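Local coordinates for Xaa-Pro dipeptidase (Mycobacterium tuberculosis, PDB 5E2C), which probably acts as a metal-dependent exopeptidase that removes N-terminal residues from peptides, this chain being only its N-terminal domain, at residues Ala50-Gly56 and Leu69-Glu74. Numbering follows the deposited sequence.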
loop_
_atom_site.group_PDB
_atom_site.type_symbol
_atom_site.label_atom_id
_atom_site.label_comp_id
_atom_site.label_asym_id
_atom_site.label_seq_id
_atom_site.Cartn_x
_atom_site.Cartn_y
_atom_site.Cartn_z
ATOM N N ALA A 50 -10.131 13.768 -18.505
ATOM C CA ALA A 50 -9.227 12.938 -17.723
ATOM C C ALA A 50 -7.796 13.007 -18.240
ATOM O O ALA A 50 -7.554 13.335 -19.401
ATOM C CB ALA A 50 -9.725 11.500 -17.719
ATOM N N VAL A 51 -6.842 12.723 -17.360
ATOM C CA VAL A 51 -5.427 12.720 -17.733
ATOM C C VAL A 51 -4.836 11.354 -17.386
ATOM O O VAL A 51 -4.953 10.894 -16.235
ATOM C CB VAL A 51 -4.649 13.847 -17.007
ATOM C CG1 VAL A 51 -3.210 13.896 -17.487
ATOM C CG2 VAL A 51 -5.344 15.199 -17.196
ATOM N N LEU A 52 -4.210 10.707 -18.375
ATOM C CA LEU A 52 -3.509 9.436 -18.163
ATOM C C LEU A 52 -2.026 9.728 -17.987
ATOM O O LEU A 52 -1.491 10.577 -18.675
ATOM C CB LEU A 52 -3.724 8.513 -19.365
ATOM C CG LEU A 52 -3.085 7.127 -19.320
ATOM C CD1 LEU A 52 -3.795 6.240 -18.314
ATOM C CD2 LEU A 52 -3.183 6.501 -20.703
ATOM N N ALA A 53 -1.381 9.057 -17.039
ATOM C CA ALA A 53 0.062 9.118 -16.889
ATOM C C ALA A 53 0.647 7.717 -16.932
ATOM O O ALA A 53 0.124 6.771 -16.312
ATOM C CB ALA A 53 0.458 9.813 -15.596
ATOM N N THR A 54 1.733 7.589 -17.681
ATOM C CA THR A 54 2.503 6.353 -17.728
ATOM C C THR A 54 3.965 6.696 -17.933
ATOM O O THR A 54 4.325 7.857 -17.971
ATOM C CB THR A 54 1.970 5.393 -18.815
ATOM O OG1 THR A 54 2.649 4.137 -18.708
ATOM C CG2 THR A 54 2.172 5.960 -20.201
ATOM N N ASP A 55 4.824 5.699 -18.012
ATOM C CA ASP A 55 6.241 5.980 -18.236
ATOM C C ASP A 55 6.621 5.757 -19.705
ATOM O O ASP A 55 5.801 5.323 -20.516
ATOM C CB ASP A 55 7.107 5.185 -17.261
ATOM C CG ASP A 55 6.962 3.686 -17.425
ATOM O OD1 ASP A 55 7.458 3.172 -18.424
ATOM O OD2 ASP A 55 6.399 3.014 -16.529
ATOM N N GLY A 56 7.857 6.089 -20.044
ATOM C CA GLY A 56 8.322 6.080 -21.437
ATOM C C GLY A 56 8.218 4.746 -22.177
ATOM O O GLY A 56 8.130 4.731 -23.402
ATOM N N LEU A 69 -7.330 10.665 -24.684
ATOM C CA LEU A 69 -6.826 11.271 -23.458
ATOM C C LEU A 69 -5.501 11.981 -23.638
ATOM O O LEU A 69 -4.644 11.528 -24.411
ATOM C CB LEU A 69 -6.619 10.188 -22.394
ATOM C CG LEU A 69 -7.905 9.532 -21.915
ATOM C CD1 LEU A 69 -7.600 8.455 -20.884
ATOM C CD2 LEU A 69 -8.830 10.597 -21.345
ATOM N N GLU A 70 -5.310 13.060 -22.877
ATOM C CA GLU A 70 -3.973 13.614 -22.668
ATOM C C GLU A 70 -3.154 12.568 -21.916
ATOM O O GLU A 70 -3.647 11.993 -20.954
ATOM C CB GLU A 70 -3.993 14.909 -21.843
ATOM C CG GLU A 70 -2.581 15.367 -21.472
ATOM C CD GLU A 70 -2.529 16.523 -20.486
ATOM O OE1 GLU A 70 -3.588 17.009 -20.012
ATOM O OE2 GLU A 70 -1.398 16.929 -20.162
ATOM N N VAL A 71 -1.927 12.322 -22.371
ATOM C CA VAL A 71 -1.034 11.360 -21.735
ATOM C C VAL A 71 0.223 12.089 -21.316
ATOM O O VAL A 71 0.903 12.672 -22.149
ATOM C CB VAL A 71 -0.631 10.216 -22.684
ATOM C CG1 VAL A 71 0.328 9.251 -22.001
ATOM C CG2 VAL A 71 -1.864 9.482 -23.185
ATOM N N ALA A 72 0.519 12.049 -20.024
ATOM C CA ALA A 72 1.763 12.560 -19.487
ATOM C C ALA A 72 2.745 11.405 -19.359
ATOM O O ALA A 72 2.366 10.322 -18.933
ATOM C CB ALA A 72 1.518 13.168 -18.122
ATOM N N ILE A 73 4.006 11.636 -19.709
ATOM C CA ILE A 73 5.037 10.619 -19.580
ATOM C C ILE A 73 5.944 10.991 -18.413
ATOM O O ILE A 73 6.704 11.954 -18.481
ATOM C CB ILE A 73 5.853 10.419 -20.885
ATOM C CG1 ILE A 73 4.936 10.034 -22.052
ATOM C CG2 ILE A 73 6.943 9.372 -20.682
ATOM C CD1 ILE A 73 4.138 8.765 -21.846
ATOM N N GLU A 74 5.854 10.218 -17.333
ATOM C CA GLU A 74 6.446 10.613 -16.046
ATOM C C GLU A 74 7.012 9.431 -15.289
ATOM O O GLU A 74 6.508 8.313 -15.419
ATOM C CB GLU A 74 5.348 11.260 -15.207
ATOM C CG GLU A 74 4.861 12.583 -15.765
ATOM C CD GLU A 74 5.891 13.682 -15.617
ATOM O OE1 GLU A 74 6.675 13.617 -14.644
ATOM O OE2 GLU A 74 5.911 14.606 -16.460
HETATM O O HOH W 1 -7.506 14.484 -21.644
#
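Strands 51-54 and 70-73 pair in parallel as the two ends of a beta-alpha-beta unit, with helix 59-65 between them, in the creatinase/prolidase N-terminal domain. Strand 70-73 is the outermost strand on its side of this chain's mixed sheet; strand 51-54 pairs on its far edge, antiparallel, with strand 40-44. The short strand axes diverge by 28°, but four direct backbone bonds join them: Leu-52 N donates to Glu-70 O at 2.9 Å and Leu-52 O accepts Ala-72 N at 2.8 Å, after which Thr-54 N and O engage Ala-72 O and Glu-74 N in the same way. All four N-H groups point within 18° of linear at their acceptors. Before the first direct bond, a water accepts from Glu-70 N and lies near Ala-50 O at a short, and so doubtful, 2.5 Å.

Leu-52, Thr-54, Val-71 and Ile-73 share one face, where Ala-62 of helix 59-65 touches the first three. Leu-52 and Val-71 run side by side, CD2 to CG2 at 4.1 Å. With chi1 at -173°, Thr-54 has OG1 opposite its N, bonded to Asn-38 O, and CG2 between N and the carbonyl carbon, 3.8 Å from Ile-73 CD1. On the reverse face, Ala-53 CB lies 4.3 Å from Ala-72 CB, and helix 77-87 touches Val-51 and, through Tyr-80, Ala-72. The extended Glu-70 lies alongside Val-51, bringing OE1, salt-bridged to Arg-84, 3.8 Å from Val-51 CG2. Past the paired strands, the other branch of Ile-73 lies against Gly-56, its CG2 3.5 Å from Gly-56 N.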